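Nuclear RNA export factor 2 (Drosophila melanogaster, PDB 6MRK) acts with Piwi and Nxt1 in cotranscriptional transposon silencing in ovaries and may take part in exporting mRNA from the nucleus. Local coordinates at residues N34-Y39 with F90-I95; N42-L47 with D86-G91. All coordinates share one frame; numbering follows the deposited sequence.

How the interactions relate
The two contacts are joined through the short strand 89-90 and the helix that follows it, and they share Phe90 and Gly91; the centres of interaction 1 and interaction 2 are about 10 Å apart. Interaction 2 lays strand 89-90 along strand 44-49 at the margin of the sheet, while interaction 1 packs the first turn of helix 92-99 against the loop that precedes strand 44-49. Ile95 ties them together. It lies over one face of the Tyr39 ring in interaction 1, while Ile95 CD1 is 3.4 Å from Ser43 CB and Ile95 CG1 3.7 Å from Phe45 CB. Both belong to the NTF2-like domain, and in interaction 2 Ile44, Thr46, Val88 and Phe90 also touch the partner protein's chain.

Interaction 1 of 2, residues N34-Y39 with F90-I95; sequences NLYKYY and FGCTYI
Tyr39 and Cys92 bring the two backbones closest, their CA atoms 5.0 Å apart, where the turn 34-39 meets the first turn of the helix that begins at Cys92. The contact is carried by side chains. Cys92 CB sits between two tyrosines, 3.4 Å from Tyr36 CE1 and 3.8 Å from Tyr39 CB. The thiol swings to the Tyr36 side: with chi1 at 39°, Cys92 SG lies between the backbone N and carbonyl carbon of its own residue and comes 3.6 Å from Tyr36 CE1. This is a sulfur-aromatic contact, made obliquely to the ring. Tyr36 gets there because its CG is anti to its own backbone N (chi1 -178°), which carries the ring across to the helix start. Its rim then meets Thr93 N near the ring plane, and the two side chains run alongside each other in the same direction.

Gly91 is the N-cap residue, and Gly91 O accepts from Ile95 N at 3.0 Å, closing the first helical turn. In this NTF2-like domain the contact joins helix 92-99 to the connection between helix 12-27 and strand 44-49. That first turn also presents Ile95 to the other aromatic ring. The CG2 branch of Ile95 lies over one face of Tyr39 in a CH-pi contact, 3.9 Å from the ring centroid and 18° off the normal, displaced toward the CE1 side of the rim. The ethyl branch reaches the same side chain, with Ile95 CD1 3.8 Å from Tyr39 CD1, and the two side chains cross at about a right angle. Beyond the ring, Tyr39 OH is hydrogen-bonded to Tyr22 OH on helix 12-27, which probably helps fix the position of the ring that Ile95 CG2 meets.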
ATOM      1  N   ASN A  34      -1.737   2.847 -21.667  1.00 37.78           N
ATOM      2  CA  ASN A  34      -2.648   4.018 -21.611  1.00 38.13           C
ATOM      3  C   ASN A  34      -2.805   4.514 -20.175  1.00 36.86           C
ATOM      4  O   ASN A  34      -3.583   5.460 -19.970  1.00 38.35           O
ATOM      5  CB  ASN A  34      -4.017   3.700 -22.216  1.00 38.90           C
ATOM      6  CG  ASN A  34      -3.972   3.658 -23.725  1.00 39.39           C
ATOM      7  OD1 ASN A  34      -3.375   4.533 -24.352  1.00 39.27           O
ATOM      8  ND2 ASN A  34      -4.569   2.627 -24.306  1.00 39.91           N
ATOM      9  N   LEU A  35      -2.103   3.909 -19.221  1.00 36.16           N
ATOM     10  CA  LEU A  35      -2.069   4.402 -17.823  1.00 35.26           C
ATOM     11  C   LEU A  35      -0.973   5.454 -17.702  1.00 32.81           C
ATOM     12  O   LEU A  35      -0.772   5.941 -16.588  1.00 31.99           O
ATOM     13  CB  LEU A  35      -1.809   3.240 -16.862  1.00 34.77           C
ATOM     14  CG  LEU A  35      -2.785   2.071 -16.957  1.00 34.00           C
ATOM     15  CD1 LEU A  35      -2.274   0.878 -16.169  1.00 33.03           C
ATOM     16  CD2 LEU A  35      -4.161   2.477 -16.472  1.00 34.28           C
ATOM     17  N   TYR A  36      -0.292   5.777 -18.801  1.00 33.21           N
ATOM     18  CA  TYR A  36       0.804   6.780 -18.809  1.00 36.21           C
ATOM     19  C   TYR A  36       0.240   8.099 -18.266  1.00 35.81           C
ATOM     20  O   TYR A  36       1.006   8.855 -17.647  1.00 37.82           O
ATOM     21  CB  TYR A  36       1.443   6.913 -20.202  1.00 37.37           C
ATOM     22  CG  TYR A  36       2.597   7.888 -20.264  1.00 37.93           C
ATOM     23  CD1 TYR A  36       3.820   7.605 -19.667  1.00 39.24           C
ATOM     24  CD2 TYR A  36       2.451   9.121 -20.883  1.00 37.36           C
ATOM     25  CE1 TYR A  36       4.865   8.514 -19.693  1.00 38.00           C
ATOM     26  CE2 TYR A  36       3.488  10.039 -20.927  1.00 36.24           C
ATOM     27  CZ  TYR A  36       4.693   9.735 -20.323  1.00 37.11           C
ATOM     28  OH  TYR A  36       5.710  10.638 -20.378  1.00 38.94           O
ATOM     29  N   LYS A  37      -1.068   8.330 -18.442  1.00 34.16           N
ATOM     30  CA  LYS A  37      -1.739   9.621 -18.128  1.00 31.02           C
ATOM     31  C   LYS A  37      -1.777   9.876 -16.626  1.00 29.05           C
ATOM     32  O   LYS A  37      -1.831  11.034 -16.269  1.00 29.77           O
ATOM     33  CB  LYS A  37      -3.168   9.672 -18.671  1.00 30.41           C
ATOM     34  CG  LYS A  37      -4.066   8.530 -18.231  1.00 32.42           C
ATOM     35  CD  LYS A  37      -5.539   8.756 -18.492  1.00 32.85           C
ATOM     36  CE  LYS A  37      -6.284   7.459 -18.726  1.00 33.76           C
ATOM     37  NZ  LYS A  37      -7.501   7.684 -19.533  1.00 34.98           N
ATOM     38  N   TYR A  38      -1.790   8.859 -15.773  1.00 29.65           N
ATOM     39  CA  TYR A  38      -1.962   9.069 -14.308  1.00 32.20           C
ATOM     40  C   TYR A  38      -0.642   9.461 -13.659  1.00 31.30           C
ATOM     41  O   TYR A  38      -0.657  10.016 -12.561  1.00 31.45           O
ATOM     42  CB  TYR A  38      -2.408   7.816 -13.557  1.00 33.36           C
ATOM     43  CG  TYR A  38      -3.751   7.270 -13.947  1.00 34.53           C
ATOM     44  CD1 TYR A  38      -4.927   7.839 -13.493  1.00 37.24           C
ATOM     45  CD2 TYR A  38      -3.842   6.174 -14.779  1.00 36.80           C
ATOM     46  CE1 TYR A  38      -6.159   7.326 -13.867  1.00 38.33           C
ATOM     47  CE2 TYR A  38      -5.062   5.651 -15.162  1.00 35.06           C
ATOM     48  CZ  TYR A  38      -6.220   6.219 -14.693  1.00 35.81           C
ATOM     49  OH  TYR A  38      -7.400   5.678 -15.087  1.00 40.08           O
ATOM     50  N   TYR A  39       0.465   9.084 -14.282  1.00 31.65           N
ATOM     51  CA  TYR A  39       1.802   9.142 -13.648  1.00 31.89           C
ATOM     52  C   TYR A  39       2.444  10.448 -14.091  1.00 31.31           C
ATOM     53  O   TYR A  39       1.999  11.078 -15.048  1.00 32.72           O
ATOM     54  CB  TYR A  39       2.603   7.863 -13.944  1.00 30.80           C
ATOM     55  CG  TYR A  39       2.042   6.628 -13.284  1.00 28.82           C
ATOM     56  CD1 TYR A  39       2.414   6.281 -11.996  1.00 29.68           C
ATOM     57  CD2 TYR A  39       1.110   5.830 -13.925  1.00 28.19           C
ATOM     58  CE1 TYR A  39       1.889   5.162 -11.361  1.00 29.96           C
ATOM     59  CE2 TYR A  39       0.576   4.706 -13.307  1.00 29.76           C
ATOM     60  CZ  TYR A  39       0.965   4.373 -12.020  1.00 29.33           C
ATOM     61  OH  TYR A  39       0.435   3.283 -11.401  1.00 28.72           O
ATOM     62  N   PHE A  90      11.077   5.117 -10.887  1.00 31.57           N
ATOM     63  CA  PHE A  90      10.900   6.569 -10.673  1.00 33.26           C
ATOM     64  C   PHE A  90      10.598   7.259 -12.000  1.00 31.36           C
ATOM     65  O   PHE A  90      11.350   7.093 -12.951  1.00 36.40           O
ATOM     66  CB  PHE A  90      12.142   7.121  -9.974  1.00 35.32           C
ATOM     67  CG  PHE A  90      12.094   8.611  -9.793  1.00 38.79           C
ATOM     68  CD1 PHE A  90      11.254   9.176  -8.845  1.00 41.08           C
ATOM     69  CD2 PHE A  90      12.845   9.451 -10.598  1.00 40.14           C
ATOM     70  CE1 PHE A  90      11.185  10.551  -8.689  1.00 40.22           C
ATOM     71  CE2 PHE A  90      12.789  10.827 -10.431  1.00 39.51           C
ATOM     72  CZ  PHE A  90      11.960  11.375  -9.478  1.00 39.88           C
ATOM     73  N   GLY A  91       9.512   8.014 -12.050  1.00 29.73           N
ATOM     74  CA  GLY A  91       9.082   8.718 -13.267  1.00 30.99           C
ATOM     75  C   GLY A  91       8.178   7.857 -14.132  1.00 30.56           C
ATOM     76  O   GLY A  91       8.403   6.644 -14.189  1.00 29.51           O
ATOM     77  N   CYS A  92       7.226   8.501 -14.810  1.00 32.21           N
ATOM     78  CA  CYS A  92       6.156   7.892 -15.645  1.00 33.82           C
ATOM     79  C   CYS A  92       6.740   6.895 -16.651  1.00 34.37           C
ATOM     80  O   CYS A  92       6.205   5.797 -16.742  1.00 35.24           O
ATOM     81  CB  CYS A  92       5.342   8.959 -16.374  1.00 33.75           C
ATOM     82  SG  CYS A  92       6.343  10.341 -16.990  1.00 34.72           S
ATOM     83  N   THR A  93       7.779   7.250 -17.405  1.00 35.77           N
ATOM     84  CA  THR A  93       8.324   6.340 -18.450  1.00 35.24           C
ATOM     85  C   THR A  93       8.743   5.038 -17.745  1.00 35.26           C
ATOM     86  O   THR A  93       8.304   3.957 -18.185  1.00 35.03           O
ATOM     87  CB  THR A  93       9.436   6.996 -19.283  1.00 33.35           C
ATOM     88  OG1 THR A  93      10.496   7.370 -18.404  1.00 41.04           O
ATOM     89  CG2 THR A  93       8.988   8.223 -20.045  1.00 33.15           C
ATOM     90  N   TYR A  94       9.511   5.142 -16.656  1.00 35.90           N
ATOM     91  CA  TYR A  94      10.168   4.000 -15.968  1.00 36.30           C
ATOM     92  C   TYR A  94       9.110   3.119 -15.319  1.00 35.11           C
ATOM     93  O   TYR A  94       9.227   1.883 -15.365  1.00 35.25           O
ATOM     94  CB  TYR A  94      11.176   4.470 -14.920  1.00 38.86           C
ATOM     95  CG  TYR A  94      12.497   4.899 -15.508  1.00 47.15           C
ATOM     96  CD1 TYR A  94      13.246   4.016 -16.275  1.00 54.15           C
ATOM     97  CD2 TYR A  94      13.000   6.181 -15.331  1.00 49.29           C
ATOM     98  CE1 TYR A  94      14.457   4.386 -16.838  1.00 52.73           C
ATOM     99  CE2 TYR A  94      14.208   6.569 -15.891  1.00 49.39           C
ATOM    100  CZ  TYR A  94      14.941   5.665 -16.639  1.00 50.67           C
ATOM    101  OH  TYR A  94      16.129   6.016 -17.205  1.00 53.28           O
ATOM    102  N   ILE A  95       8.097   3.741 -14.730  1.00 34.22           N
ATOM    103  CA  ILE A  95       6.984   3.012 -14.063  1.00 34.14           C
ATOM    104  C   ILE A  95       6.217   2.205 -15.115  1.00 34.46           C
ATOM    105  O   ILE A  95       6.057   0.972 -14.949  1.00 33.79           O
ATOM    106  CB  ILE A  95       6.089   3.997 -13.300  1.00 35.17           C
ATOM    107  CG1 ILE A  95       6.831   4.541 -12.077  1.00 35.72           C
ATOM    108  CG2 ILE A  95       4.760   3.358 -12.925  1.00 35.99           C
ATOM    109  CD1 ILE A  95       6.178   5.742 -11.447  1.00 34.97           C
TER

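Interaction 2 of 2, residues N42-L47 with D86-G91; sequences NSIFTL and DGVFFG
Phe45 and Phe89 form the apolar centre on one face of an antiparallel strand pair, with Phe89 CD2 at the edge of the Phe45 ring, close to its plane and 3.6 Å from Phe45 CD2. Helix 92-99 covers this face, Ile95 and Leu99 packing on Phe45 and Ile98 on Phe89. On the other face Ile44 is divided between two neighbours: its CG2 branch meets Val88 CG1 at 4.0 Å, while Ile44 CG1 lies in the plane of the Phe90 ring at its edge, 3.8 Å from Phe90 CD1. With CG opposite the backbone N (chi1 176°), the Phe90 ring extends along 42-47 as far as Asn42, whose OD1 is 3.8 Å from Phe90 CZ, the amide and ring planes 43° apart.

Between the two faces the backbones pair. Phe45 and Phe89 are a hydrogen-bonded pair, Phe45 N giving to Phe89 O at 3.0 Å and Phe89 N to Phe45 O at 3.1 Å; Ile44 and Phe90 are the non-hydrogen-bonded pair beside it. At one end Gly91 N donates a hydrogen bond to Ser43 O at 2.8 Å. At the other, a water accepts from Leu47 N (3.2 Å) and lies beside Gly87 O, where the strands part.

Strand 89-90 is one of the two outermost strands of the sheet within this chain. Ile44, Val88 and Phe90 also pack on the chain of another protein, probably Nxt1, and Thr46 OG1 is hydrogen-bonded to an acidic side chain there. The chemistry thus implies a strand pair with two different faces: Phe45 and Phe89 pack it against the domain's own helix 92-99, while the opposite face offers largely apolar groups and one hydroxyl to the partner.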
ATOM      1  N   ASN A  42       7.725  12.774 -11.394  1.00 39.09           N
ATOM      2  CA  ASN A  42       8.166  12.633  -9.983  1.00 39.33           C
ATOM      3  C   ASN A  42       7.508  11.420  -9.313  1.00 38.15           C
ATOM      4  O   ASN A  42       7.743  11.219  -8.097  1.00 37.72           O
ATOM      5  CB  ASN A  42       7.858  13.907  -9.196  1.00 42.00           C
ATOM      6  CG  ASN A  42       8.894  14.987  -9.399  1.00 47.65           C
ATOM      7  OD1 ASN A  42      10.094  14.710  -9.473  1.00 53.78           O
ATOM      8  ND2 ASN A  42       8.437  16.229  -9.474  1.00 55.32           N
ATOM      9  N   SER A  43       6.741  10.629 -10.070  1.00 36.24           N
ATOM     10  CA  SER A  43       6.018   9.426  -9.582  1.00 35.83           C
ATOM     11  C   SER A  43       7.000   8.354  -9.077  1.00 36.04           C
ATOM     12  O   SER A  43       8.138   8.298  -9.594  1.00 32.75           O
ATOM     13  CB  SER A  43       5.120   8.878 -10.643  1.00 35.38           C
ATOM     14  OG  SER A  43       3.843   9.471 -10.553  1.00 38.15           O
ATOM     15  N   ILE A  44       6.561   7.546  -8.098  1.00 34.10           N
ATOM     16  CA  ILE A  44       7.343   6.438  -7.471  1.00 33.90           C
ATOM     17  C   ILE A  44       6.448   5.201  -7.388  1.00 32.90           C
ATOM     18  O   ILE A  44       5.278   5.326  -6.948  1.00 31.63           O
ATOM     19  CB  ILE A  44       7.885   6.834  -6.084  1.00 35.57           C
ATOM     20  CG1 ILE A  44       8.822   8.042  -6.190  1.00 36.46           C
ATOM     21  CG2 ILE A  44       8.540   5.632  -5.404  1.00 35.65           C
ATOM     22  CD1 ILE A  44       9.746   8.245  -5.003  1.00 38.14           C
ATOM     23  N   PHE A  45       6.995   4.051  -7.787  1.00 30.75           N
ATOM     24  CA  PHE A  45       6.288   2.747  -7.825  1.00 28.39           C
ATOM     25  C   PHE A  45       7.206   1.657  -7.262  1.00 27.92           C
ATOM     26  O   PHE A  45       8.362   1.598  -7.668  1.00 25.05           O
ATOM     27  CB  PHE A  45       5.840   2.415  -9.248  1.00 26.26           C
ATOM     28  CG  PHE A  45       5.218   1.049  -9.349  1.00 26.01           C
ATOM     29  CD1 PHE A  45       3.899   0.869  -9.018  1.00 25.01           C
ATOM     30  CD2 PHE A  45       5.956  -0.069  -9.685  1.00 24.73           C
ATOM     31  CE1 PHE A  45       3.310  -0.382  -9.051  1.00 23.72           C
ATOM     32  CE2 PHE A  45       5.365  -1.319  -9.730  1.00 22.74           C
ATOM     33  CZ  PHE A  45       4.046  -1.474  -9.411  1.00 22.64           C
ATOM     34  N   THR A  46       6.698   0.849  -6.330  1.00 29.76           N
ATOM     35  CA  THR A  46       7.359  -0.396  -5.871  1.00 31.39           C
ATOM     36  C   THR A  46       6.347  -1.532  -5.937  1.00 30.20           C
ATOM     37  O   THR A  46       5.152  -1.275  -6.024  1.00 29.62           O
ATOM     38  CB  THR A  46       7.993  -0.276  -4.476  1.00 33.95           C
ATOM     39  OG1 THR A  46       6.987  -0.202  -3.469  1.00 33.46           O
ATOM     40  CG2 THR A  46       8.917   0.916  -4.361  1.00 35.35           C
ATOM     41  N   LEU A  47       6.874  -2.741  -5.933  1.00 31.41           N
ATOM     42  CA  LEU A  47       6.139  -4.009  -6.057  1.00 31.85           C
ATOM     43  C   LEU A  47       6.707  -4.957  -4.994  1.00 31.91           C
ATOM     44  O   LEU A  47       7.948  -5.072  -4.874  1.00 29.40           O
ATOM     45  CB  LEU A  47       6.359  -4.532  -7.474  1.00 31.01           C
ATOM     46  CG  LEU A  47       5.543  -5.761  -7.853  1.00 33.05           C
ATOM     47  CD1 LEU A  47       5.300  -5.757  -9.351  1.00 35.30           C
ATOM     48  CD2 LEU A  47       6.238  -7.042  -7.432  1.00 33.26           C
ATOM     49  N   ASP A  86      17.536  -0.329  -5.109  1.00 37.42           N
ATOM     50  CA  ASP A  86      17.147  -1.597  -5.776  1.00 38.68           C
ATOM     51  C   ASP A  86      15.620  -1.697  -5.666  1.00 39.55           C
ATOM     52  O   ASP A  86      15.103  -1.584  -4.529  1.00 41.45           O
ATOM     53  CB  ASP A  86      17.842  -2.822  -5.163  1.00 38.42           C
ATOM     54  CG  ASP A  86      19.318  -3.023  -5.501  1.00 38.59           C
ATOM     55  OD1 ASP A  86      20.017  -2.039  -5.812  1.00 36.72           O
ATOM     56  OD2 ASP A  86      19.771  -4.184  -5.431  1.00 40.06           O
ATOM     57  N   GLY A  87      14.930  -1.802  -6.806  1.00 39.17           N
ATOM     58  CA  GLY A  87      13.476  -2.057  -6.879  1.00 38.86           C
ATOM     59  C   GLY A  87      12.614  -0.804  -7.025  1.00 36.86           C
ATOM     60  O   GLY A  87      11.414  -0.968  -7.274  1.00 35.99           O
ATOM     61  N   VAL A  88      13.165   0.398  -6.844  1.00 33.87           N
ATOM     62  CA  VAL A  88      12.379   1.667  -6.839  1.00 32.21           C
ATOM     63  C   VAL A  88      12.315   2.204  -8.261  1.00 30.46           C
ATOM     64  O   VAL A  88      13.346   2.619  -8.753  1.00 36.35           O
ATOM     65  CB  VAL A  88      13.018   2.720  -5.912  1.00 33.17           C
ATOM     66  CG1 VAL A  88      12.192   3.998  -5.850  1.00 32.39           C
ATOM     67  CG2 VAL A  88      13.263   2.172  -4.518  1.00 32.64           C
ATOM     68  N   PHE A  89      11.144   2.250  -8.873  1.00 29.30           N
ATOM     69  CA  PHE A  89      10.974   2.774 -10.249  1.00 30.34           C
ATOM     70  C   PHE A  89      10.455   4.202 -10.153  1.00 31.08           C
ATOM     71  O   PHE A  89       9.498   4.440  -9.404  1.00 33.60           O
ATOM     72  CB  PHE A  89      10.048   1.867 -11.050  1.00 28.44           C
ATOM     73  CG  PHE A  89      10.365   0.421 -10.819  1.00 27.70           C
ATOM     74  CD1 PHE A  89      11.483  -0.149 -11.397  1.00 28.10           C
ATOM     75  CD2 PHE A  89       9.573  -0.355  -9.991  1.00 26.05           C
ATOM     76  CE1 PHE A  89      11.776  -1.487 -11.183  1.00 26.32           C
ATOM     77  CE2 PHE A  89       9.867  -1.690  -9.785  1.00 25.23           C
ATOM     78  CZ  PHE A  89      10.973  -2.251 -10.371  1.00 24.96           C
ATOM     79  N   PHE A  90      11.077   5.117 -10.887  1.00 31.57           N
ATOM     80  CA  PHE A  90      10.900   6.569 -10.673  1.00 33.26           C
ATOM     81  C   PHE A  90      10.598   7.259 -12.000  1.00 31.36           C
ATOM     82  O   PHE A  90      11.350   7.093 -12.951  1.00 36.40           O
ATOM     83  CB  PHE A  90      12.142   7.121  -9.974  1.00 35.32           C
ATOM     84  CG  PHE A  90      12.094   8.611  -9.793  1.00 38.79           C
ATOM     85  CD1 PHE A  90      11.254   9.176  -8.845  1.00 41.08           C
ATOM     86  CD2 PHE A  90      12.845   9.451 -10.598  1.00 40.14           C
ATOM     87  CE1 PHE A  90      11.185  10.551  -8.689  1.00 40.22           C
ATOM     88  CE2 PHE A  90      12.789  10.827 -10.431  1.00 39.51           C
ATOM     89  CZ  PHE A  90      11.960  11.375  -9.478  1.00 39.88           C
ATOM     90  N   GLY A  91       9.512   8.014 -12.050  1.00 29.73           N
ATOM     91  CA  GLY A  91       9.082   8.718 -13.267  1.00 30.99           C
ATOM     92  C   GLY A  91       8.178   7.857 -14.132  1.00 30.56           C
ATOM     93  O   GLY A  91       8.403   6.644 -14.189  1.00 29.51           O
TER
HETATM   94  O   HOH W   1       9.950  -2.901  -6.714  1.00 22.23           O